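Long-range contacts in spike protein S1 (Bat coronavirus HKU9, PDB 5GYQ), which forms the putative receptor-binding domain of the viral spike, which probably attaches the virion to the host cell by engaging a receptor: residues 23-28 with 66-71; 46-51 with 99-104. All coordinates share one frame; numbering follows the deposited sequence.

Interaction 1: residues 23-28 with 66-71; sequences RRYMLY and LDVMRI
The guanidinium of Arg24 clasps the carboxylate of Asp67 through NE and NH2, each taking a different oxygen: NE of Arg24 lies 2.8 Å from OD1 of Asp67, and NH2 of Arg24 lies 2.9 Å from OD2 of Asp67. Both oxygens are met on their syn sides, the bonds are nearly straight, and the guanidinium and carboxylate planes differ by only 21°, the evidence for a side-on, bidentate salt bridge. The oxygens lie close to the guanidinium plane, whereas the nitrogens sit somewhat out of the carboxylate plane. The two side chains run alongside each other in the same direction. The arginine chain leaves with CG anti to the backbone N (chi1 168°) and bends only at chi3, which turns the NE edge to the acid. Two donors fix the rotation of the carboxylate, and Tyr92 OH adds a third bond at Asp67 OD2.

Beneath the pair, Arg24 and Asp67 form a non-hydrogen-bonded antiparallel pair, flanked by the hydrogen-bonded pairs Arg23–Val68 and Tyr25–Leu66. Arg23 N reaches Val68 O at 3.0 Å, and Leu66 N reaches Tyr25 O at 2.9 Å.

On the face bearing Tyr25 and Leu66, Leu27 CD1 meets Leu66 CD1 at 4.0 Å in an apolar contact. Helix 10-14 packs there, its Val12 touching Arg23, Tyr25 and Val68. Strand 23-27 is an outermost strand of the five-stranded antiparallel sheet, and strand 146-157 flanks 63-71 on its other side.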
ATOM      1  N   ARG A  23       5.547  -1.796   4.012  1.00 13.27           N
ATOM      2  CA  ARG A  23       5.217  -1.480   5.403  1.00 19.08           C
ATOM      3  C   ARG A  23       3.724  -1.312   5.653  1.00 20.27           C
ATOM      4  O   ARG A  23       3.001  -0.777   4.823  1.00 16.87           O
ATOM      5  CB  ARG A  23       5.959  -0.218   5.846  1.00 20.70           C
ATOM      6  CG  ARG A  23       7.368  -0.491   6.348  1.00 30.74           C
ATOM      7  CD  ARG A  23       8.321   0.614   5.935  1.00 44.00           C
ATOM      8  NE  ARG A  23       9.121   1.107   7.052  1.00 59.67           N
ATOM      9  CZ  ARG A  23      10.224   1.833   6.908  1.00 63.59           C
ATOM     10  NH1 ARG A  23      10.662   2.137   5.692  1.00 53.91           N
ATOM     11  NH2 ARG A  23      10.895   2.247   7.974  1.00 59.39           N
ATOM     12  N   ARG A  24       3.272  -1.772   6.815  1.00 17.80           N
ATOM     13  CA  ARG A  24       1.862  -1.693   7.175  1.00 16.97           C
ATOM     14  C   ARG A  24       1.629  -0.743   8.343  1.00 20.63           C
ATOM     15  O   ARG A  24       2.397  -0.723   9.301  1.00 14.56           O
ATOM     16  CB  ARG A  24       1.322  -3.085   7.518  1.00 19.43           C
ATOM     17  CG  ARG A  24      -0.046  -3.087   8.193  1.00 18.95           C
ATOM     18  CD  ARG A  24      -0.718  -4.442   8.056  1.00 20.57           C
ATOM     19  NE  ARG A  24      -1.069  -4.721   6.665  1.00 22.60           N
ATOM     20  CZ  ARG A  24      -1.606  -5.861   6.240  1.00 24.19           C
ATOM     21  NH1 ARG A  24      -1.857  -6.844   7.095  1.00 21.31           N
ATOM     22  NH2 ARG A  24      -1.890  -6.018   4.954  1.00 21.56           N
ATOM     23  N   TYR A  25       0.567   0.048   8.246  1.00 16.77           N
ATOM     24  CA  TYR A  25       0.143   0.913   9.338  1.00 21.10           C
ATOM     25  C   TYR A  25      -1.330   0.670   9.630  1.00 25.37           C
ATOM     26  O   TYR A  25      -2.175   0.772   8.740  1.00 24.34           O
ATOM     27  CB  TYR A  25       0.394   2.385   8.999  1.00 19.34           C
ATOM     28  CG  TYR A  25       1.833   2.676   8.638  1.00 26.70           C
ATOM     29  CD1 TYR A  25       2.750   3.054   9.610  1.00 27.80           C
ATOM     30  CD2 TYR A  25       2.278   2.560   7.326  1.00 24.24           C
ATOM     31  CE1 TYR A  25       4.070   3.312   9.284  1.00 22.96           C
ATOM     32  CE2 TYR A  25       3.592   2.815   6.992  1.00 22.15           C
ATOM     33  CZ  TYR A  25       4.484   3.191   7.973  1.00 29.49           C
ATOM     34  OH  TYR A  25       5.794   3.446   7.638  1.00 35.48           O
ATOM     35  N   MET A  26      -1.638   0.330  10.876  1.00 20.94           N
ATOM     36  CA  MET A  26      -3.009   0.023  11.251  1.00 26.90           C
ATOM     37  C   MET A  26      -3.671   1.194  11.971  1.00 30.53           C
ATOM     38  O   MET A  26      -3.146   1.716  12.952  1.00 31.69           O
ATOM     39  CB  MET A  26      -3.048  -1.234  12.119  1.00 30.25           C
ATOM     40  CG  MET A  26      -2.647  -2.499  11.374  1.00 30.70           C
ATOM     41  SD  MET A  26      -2.586  -3.957  12.433  1.00 76.76           S
ATOM     42  CE  MET A  26      -2.370  -5.253  11.214  1.00 52.14           C
ATOM     43  N   LEU A  27      -4.827   1.599  11.455  1.00 29.68           N
ATOM     44  CA  LEU A  27      -5.624   2.686  12.011  1.00 27.76           C
ATOM     45  C   LEU A  27      -6.903   2.140  12.630  1.00 30.75           C
ATOM     46  O   LEU A  27      -7.711   1.491  11.949  1.00 28.54           O
ATOM     47  CB  LEU A  27      -5.971   3.714  10.936  1.00 24.36           C
ATOM     48  CG  LEU A  27      -4.864   4.131   9.970  1.00 27.32           C
ATOM     49  CD1 LEU A  27      -5.396   5.145   8.970  1.00 35.62           C
ATOM     50  CD2 LEU A  27      -3.673   4.691  10.725  1.00 37.87           C
ATOM     51  N   TYR A  28      -7.083   2.421  13.917  1.00 30.11           N
ATOM     52  CA  TYR A  28      -8.207   1.898  14.682  1.00 39.70           C
ATOM     53  C   TYR A  28      -8.618   2.866  15.791  1.00 43.86           C
ATOM     54  O   TYR A  28      -7.762   3.401  16.497  1.00 43.51           O
ATOM     55  CB  TYR A  28      -7.848   0.534  15.277  1.00 35.51           C
ATOM     56  CG  TYR A  28      -8.946  -0.088  16.104  1.00 46.77           C
ATOM     57  CD1 TYR A  28      -8.953   0.031  17.488  1.00 54.09           C
ATOM     58  CD2 TYR A  28      -9.979  -0.794  15.502  1.00 51.29           C
ATOM     59  CE1 TYR A  28      -9.959  -0.536  18.247  1.00 53.64           C
ATOM     60  CE2 TYR A  28     -10.989  -1.364  16.254  1.00 52.03           C
ATOM     61  CZ  TYR A  28     -10.973  -1.231  17.626  1.00 56.90           C
ATOM     62  OH  TYR A  28     -11.975  -1.795  18.383  1.00 69.26           O
ATOM     63  N   LEU A  66      -3.131   0.751   5.994  1.00 15.82           N
ATOM     64  CA  LEU A  66      -2.348   1.359   4.923  1.00 16.98           C
ATOM     65  C   LEU A  66      -1.077   0.569   4.648  1.00 15.82           C
ATOM     66  O   LEU A  66      -0.188   0.502   5.492  1.00 17.92           O
ATOM     67  CB  LEU A  66      -1.982   2.802   5.275  1.00 15.71           C
ATOM     68  CG  LEU A  66      -3.130   3.711   5.711  1.00 32.18           C
ATOM     69  CD1 LEU A  66      -2.600   5.069   6.154  1.00 28.95           C
ATOM     70  CD2 LEU A  66      -4.149   3.866   4.592  1.00 18.32           C
ATOM     71  N   ASP A  67      -0.994  -0.029   3.466  1.00 18.04           N
ATOM     72  CA  ASP A  67       0.225  -0.723   3.065  1.00 16.45           C
ATOM     73  C   ASP A  67       0.981   0.117   2.053  1.00 15.56           C
ATOM     74  O   ASP A  67       0.439   0.493   1.025  1.00 16.54           O
ATOM     75  CB  ASP A  67      -0.098  -2.098   2.488  1.00 15.36           C
ATOM     76  CG  ASP A  67      -0.842  -2.972   3.472  1.00 20.02           C
ATOM     77  OD1 ASP A  67      -0.657  -2.783   4.690  1.00 20.93           O
ATOM     78  OD2 ASP A  67      -1.610  -3.850   3.029  1.00 18.12           O
ATOM     79  N   VAL A  68       2.239   0.411   2.340  1.00 11.07           N
ATOM     80  CA  VAL A  68       2.995   1.327   1.499  1.00  9.73           C
ATOM     81  C   VAL A  68       4.251   0.672   0.939  1.00 13.59           C
ATOM     82  O   VAL A  68       4.991  -0.022   1.660  1.00 13.02           O
ATOM     83  CB  VAL A  68       3.377   2.597   2.276  1.00  9.03           C
ATOM     84  CG1 VAL A  68       4.163   3.550   1.395  1.00 12.68           C
ATOM     85  CG2 VAL A  68       2.122   3.283   2.806  1.00 13.08           C
ATOM     86  N   MET A  69       4.471   0.886  -0.356  1.00 12.52           N
ATOM     87  CA  MET A  69       5.656   0.365  -1.032  1.00 12.75           C
ATOM     88  C   MET A  69       5.859   1.084  -2.354  1.00 16.74           C
ATOM     89  O   MET A  69       5.091   1.975  -2.698  1.00 17.64           O
ATOM     90  CB  MET A  69       5.522  -1.139  -1.270  1.00 11.46           C
ATOM     91  CG  MET A  69       4.476  -1.499  -2.319  1.00 16.67           C
ATOM     92  SD  MET A  69       3.513  -2.961  -1.873  1.00 18.06           S
ATOM     93  CE  MET A  69       2.400  -2.267  -0.653  1.00 10.60           C
ATOM     94  N   ARG A  70       6.889   0.697  -3.097  1.00 16.16           N
ATOM     95  CA  ARG A  70       7.076   1.211  -4.444  1.00 15.11           C
ATOM     96  C   ARG A  70       6.794   0.104  -5.451  1.00 17.63           C
ATOM     97  O   ARG A  70       6.861  -1.079  -5.115  1.00 16.28           O
ATOM     98  CB  ARG A  70       8.489   1.773  -4.626  1.00 17.23           C
ATOM     99  CG  ARG A  70       9.618   0.785  -4.399  1.00 20.62           C
ATOM    100  CD  ARG A  70      10.963   1.488  -4.507  1.00 24.59           C
ATOM    101  NE  ARG A  70      11.047   2.619  -3.586  1.00 31.03           N
ATOM    102  CZ  ARG A  70      11.649   3.772  -3.860  1.00 38.89           C
ATOM    103  NH1 ARG A  70      12.230   3.959  -5.038  1.00 34.78           N
ATOM    104  NH2 ARG A  70      11.667   4.744  -2.955  1.00 29.63           N
ATOM    105  N   ILE A  71       6.478   0.486  -6.684  1.00 15.15           N
ATOM    106  CA  ILE A  71       6.016  -0.479  -7.679  1.00 13.98           C
ATOM    107  C   ILE A  71       6.196   0.092  -9.084  1.00 17.13           C
ATOM    108  O   ILE A  71       5.947   1.273  -9.302  1.00 19.39           O
ATOM    109  CB  ILE A  71       4.527  -0.854  -7.417  1.00 14.48           C
ATOM    110  CG1 ILE A  71       4.061  -2.003  -8.309  1.00 10.62           C
ATOM    111  CG2 ILE A  71       3.615   0.363  -7.570  1.00 13.07           C
ATOM    112  CD1 ILE A  71       2.662  -2.506  -7.952  1.00 14.30           C
TER

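Interaction 2: residues 46-51 with 99-104; sequences LQCYGV and YGCLHA
The CD1 methyl of Leu46 approaches the His103 ring obliquely, 4.2 Å from its centroid, in an off-centre CH-pi contact. The leucine CG is anti to the backbone N (chi1 176°), which carries CD1 across to the partner strand, where it also touches Cys101 CB at 4.3 Å. The imidazole is held at both nitrogens, ND1 by Val37 O and NE2 by Thr43 OG1, so its orientation is fixed from outside the two strands.

On the same face, Cys48 and Cys101 are joined by a disulfide, SG to SG 2.0 Å. The CA atoms of this directly facing, non-hydrogen-bonded antiparallel pair are 4.2 Å apart, and the bridge has a chi3 of 110°, somewhat wider than is usual for a disulfide. It is thus a cross-strand disulfide, covalently fastening the outermost strand 43-49 to strand 100-111 in the five-stranded antiparallel sheet of the betacoronavirus S1 C-terminal domain. Hydrogen-bonded pairs lie to either side of it: Gln47 N donates to Leu102 O at 2.9 Å, and Gly100 N to Tyr49 O at 3.0 Å.

The other face carries Tyr49 and Leu102. Leu102 comes up to the edge of the phenol ring, its CD1 3.8 Å from Tyr49 OH, while Phe80 of helix 73-81 touches both residues and Arg82 makes a cation-pi contact with the ring of Tyr49.

Beyond the last pair the chain turns at Gly50, whose positive phi of 93° and close Tyr99 ring go with a residue that has no side chain. The Tyr99 ring presents its edge to Tyr49 O, with CD1 3.2 Å from that oxygen, and Val51 CB lies near the ring plane beside CE1.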
ATOM      1  N   LEU A  46      -5.857   5.744  -9.307  1.00 25.01           N
ATOM      2  CA  LEU A  46      -6.605   5.404  -8.099  1.00 31.83           C
ATOM      3  C   LEU A  46      -7.753   4.455  -8.423  1.00 39.30           C
ATOM      4  O   LEU A  46      -8.697   4.826  -9.118  1.00 43.15           O
ATOM      5  CB  LEU A  46      -7.136   6.668  -7.419  1.00 30.28           C
ATOM      6  CG  LEU A  46      -8.035   6.497  -6.191  1.00 33.56           C
ATOM      7  CD1 LEU A  46      -7.307   5.798  -5.052  1.00 25.76           C
ATOM      8  CD2 LEU A  46      -8.567   7.845  -5.734  1.00 40.32           C
ATOM      9  N   GLN A  47      -7.666   3.230  -7.914  1.00 33.05           N
ATOM     10  CA  GLN A  47      -8.665   2.214  -8.220  1.00 31.29           C
ATOM     11  C   GLN A  47      -9.320   1.681  -6.954  1.00 33.19           C
ATOM     12  O   GLN A  47      -8.640   1.179  -6.068  1.00 30.21           O
ATOM     13  CB  GLN A  47      -8.028   1.063  -9.000  1.00 37.63           C
ATOM     14  CG  GLN A  47      -9.023   0.046  -9.514  1.00 46.30           C
ATOM     15  CD  GLN A  47      -9.806   0.557 -10.703  1.00 48.77           C
ATOM     16  OE1 GLN A  47      -9.228   1.016 -11.689  1.00 50.17           O
ATOM     17  NE2 GLN A  47     -11.130   0.487 -10.615  1.00 54.86           N
ATOM     18  N   CYS A  48     -10.642   1.770  -6.876  1.00 26.59           N
ATOM     19  CA  CYS A  48     -11.339   1.347  -5.666  1.00 25.65           C
ATOM     20  C   CYS A  48     -12.259   0.147  -5.885  1.00 25.20           C
ATOM     21  O   CYS A  48     -12.827  -0.032  -6.960  1.00 28.04           O
ATOM     22  CB  CYS A  48     -12.139   2.512  -5.088  1.00 32.72           C
ATOM     23  SG  CYS A  48     -11.138   3.847  -4.397  1.00 38.33           S
ATOM     24  N   TYR A  49     -12.400  -0.662  -4.839  1.00 24.34           N
ATOM     25  CA  TYR A  49     -13.227  -1.859  -4.854  1.00 22.88           C
ATOM     26  C   TYR A  49     -14.133  -1.892  -3.627  1.00 32.37           C
ATOM     27  O   TYR A  49     -13.651  -1.961  -2.491  1.00 31.58           O
ATOM     28  CB  TYR A  49     -12.356  -3.118  -4.887  1.00 25.71           C
ATOM     29  CG  TYR A  49     -11.241  -3.071  -5.907  1.00 24.91           C
ATOM     30  CD1 TYR A  49     -11.439  -3.529  -7.204  1.00 23.70           C
ATOM     31  CD2 TYR A  49      -9.988  -2.574  -5.570  1.00 24.34           C
ATOM     32  CE1 TYR A  49     -10.421  -3.488  -8.139  1.00 23.93           C
ATOM     33  CE2 TYR A  49      -8.966  -2.529  -6.499  1.00 29.33           C
ATOM     34  CZ  TYR A  49      -9.188  -2.988  -7.780  1.00 30.20           C
ATOM     35  OH  TYR A  49      -8.170  -2.943  -8.704  1.00 31.11           O
ATOM     36  N   GLY A  50     -15.443  -1.844  -3.859  1.00 31.18           N
ATOM     37  CA  GLY A  50     -16.417  -1.888  -2.782  1.00 32.07           C
ATOM     38  C   GLY A  50     -16.822  -0.504  -2.314  1.00 34.54           C
ATOM     39  O   GLY A  50     -17.639  -0.354  -1.406  1.00 36.05           O
ATOM     40  N   VAL A  51     -16.246   0.511  -2.947  1.00 30.35           N
ATOM     41  CA  VAL A  51     -16.500   1.902  -2.595  1.00 26.82           C
ATOM     42  C   VAL A  51     -16.034   2.766  -3.763  1.00 27.60           C
ATOM     43  O   VAL A  51     -15.124   2.380  -4.486  1.00 34.76           O
ATOM     44  CB  VAL A  51     -15.771   2.297  -1.282  1.00 33.89           C
ATOM     45  CG1 VAL A  51     -14.270   2.069  -1.409  1.00 30.83           C
ATOM     46  CG2 VAL A  51     -16.069   3.741  -0.892  1.00 36.69           C
ATOM     47  N   TYR A  99     -11.628  -5.214  -0.036  1.00 25.42           N
ATOM     48  CA  TYR A  99     -12.477  -4.034   0.069  1.00 24.26           C
ATOM     49  C   TYR A  99     -11.594  -2.850   0.430  1.00 27.63           C
ATOM     50  O   TYR A  99     -10.994  -2.822   1.506  1.00 23.12           O
ATOM     51  CB  TYR A  99     -13.581  -4.249   1.111  1.00 23.54           C
ATOM     52  CG  TYR A  99     -14.359  -3.006   1.499  1.00 26.59           C
ATOM     53  CD1 TYR A  99     -14.805  -2.107   0.539  1.00 32.82           C
ATOM     54  CD2 TYR A  99     -14.675  -2.752   2.828  1.00 35.91           C
ATOM     55  CE1 TYR A  99     -15.524  -0.976   0.897  1.00 38.60           C
ATOM     56  CE2 TYR A  99     -15.395  -1.627   3.196  1.00 29.66           C
ATOM     57  CZ  TYR A  99     -15.818  -0.743   2.226  1.00 33.90           C
ATOM     58  OH  TYR A  99     -16.532   0.376   2.587  1.00 38.96           O
ATOM     59  N   GLY A 100     -11.492  -1.887  -0.480  1.00 22.85           N
ATOM     60  CA  GLY A 100     -10.605  -0.760  -0.262  1.00 20.99           C
ATOM     61  C   GLY A 100     -10.069  -0.159  -1.545  1.00 22.75           C
ATOM     62  O   GLY A 100     -10.724  -0.230  -2.574  1.00 23.68           O
ATOM     63  N   CYS A 101      -8.877   0.431  -1.496  1.00 22.30           N
ATOM     64  CA  CYS A 101      -8.351   1.136  -2.666  1.00 20.42           C
ATOM     65  C   CYS A 101      -6.856   0.957  -2.913  1.00 20.78           C
ATOM     66  O   CYS A 101      -6.061   0.834  -1.984  1.00 21.08           O
ATOM     67  CB  CYS A 101      -8.655   2.633  -2.551  1.00 26.53           C
ATOM     68  SG  CYS A 101     -10.410   3.031  -2.686  1.00 57.37           S
ATOM     69  N   LEU A 102      -6.496   0.950  -4.192  1.00 21.64           N
ATOM     70  CA  LEU A 102      -5.111   0.969  -4.637  1.00 24.26           C
ATOM     71  C   LEU A 102      -4.786   2.359  -5.157  1.00 28.38           C
ATOM     72  O   LEU A 102      -5.361   2.809  -6.154  1.00 23.95           O
ATOM     73  CB  LEU A 102      -4.867  -0.068  -5.732  1.00 19.08           C
ATOM     74  CG  LEU A 102      -5.265  -1.511  -5.438  1.00 28.31           C
ATOM     75  CD1 LEU A 102      -5.017  -2.375  -6.662  1.00 24.57           C
ATOM     76  CD2 LEU A 102      -4.496  -2.038  -4.241  1.00 25.53           C
ATOM     77  N   HIS A 103      -3.871   3.040  -4.477  1.00 20.21           N
ATOM     78  CA  HIS A 103      -3.510   4.394  -4.864  1.00 20.11           C
ATOM     79  C   HIS A 103      -2.048   4.487  -5.281  1.00 19.76           C
ATOM     80  O   HIS A 103      -1.145   4.485  -4.444  1.00 14.52           O
ATOM     81  CB  HIS A 103      -3.792   5.367  -3.720  1.00 24.28           C
ATOM     82  CG  HIS A 103      -3.734   6.808  -4.125  1.00 26.72           C
ATOM     83  ND1 HIS A 103      -4.029   7.836  -3.260  1.00 32.50           N
ATOM     84  CD2 HIS A 103      -3.420   7.386  -5.309  1.00 28.31           C
ATOM     85  CE1 HIS A 103      -3.896   8.991  -3.892  1.00 37.19           C
ATOM     86  NE2 HIS A 103      -3.528   8.745  -5.134  1.00 35.03           N
ATOM     87  N   ALA A 104      -1.827   4.570  -6.587  1.00 15.08           N
ATOM     88  CA  ALA A 104      -0.494   4.755  -7.132  1.00 18.33           C
ATOM     89  C   ALA A 104      -0.261   6.226  -7.449  1.00 21.83           C
ATOM     90  O   ALA A 104      -1.090   6.874  -8.095  1.00 23.73           O
ATOM     91  CB  ALA A 104      -0.300   3.905  -8.369  1.00 19.61           C
TER

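In the fold
After strand 4-5 and helix 10-14 the chain forms strand 23-27 and later strand 43-49, before strand 63-71 returns to pair with 23-27 and closes interaction 1 over 37 intervening residues. Strand 100-111 then pairs with 43-49, and interaction 2 closes a longer loop of 47 residues. Because the segments alternate along the sequence, the two closures cross and neither nests within the other. They fasten the two outermost strands of one antiparallel sheet, 23-27 and 43-49, to their inner neighbours, with strand 146-157 lying between 63-71 and 100-111. The contact centres are about 14 Å apart, and their nearest atoms, about 5 Å apart, do not touch.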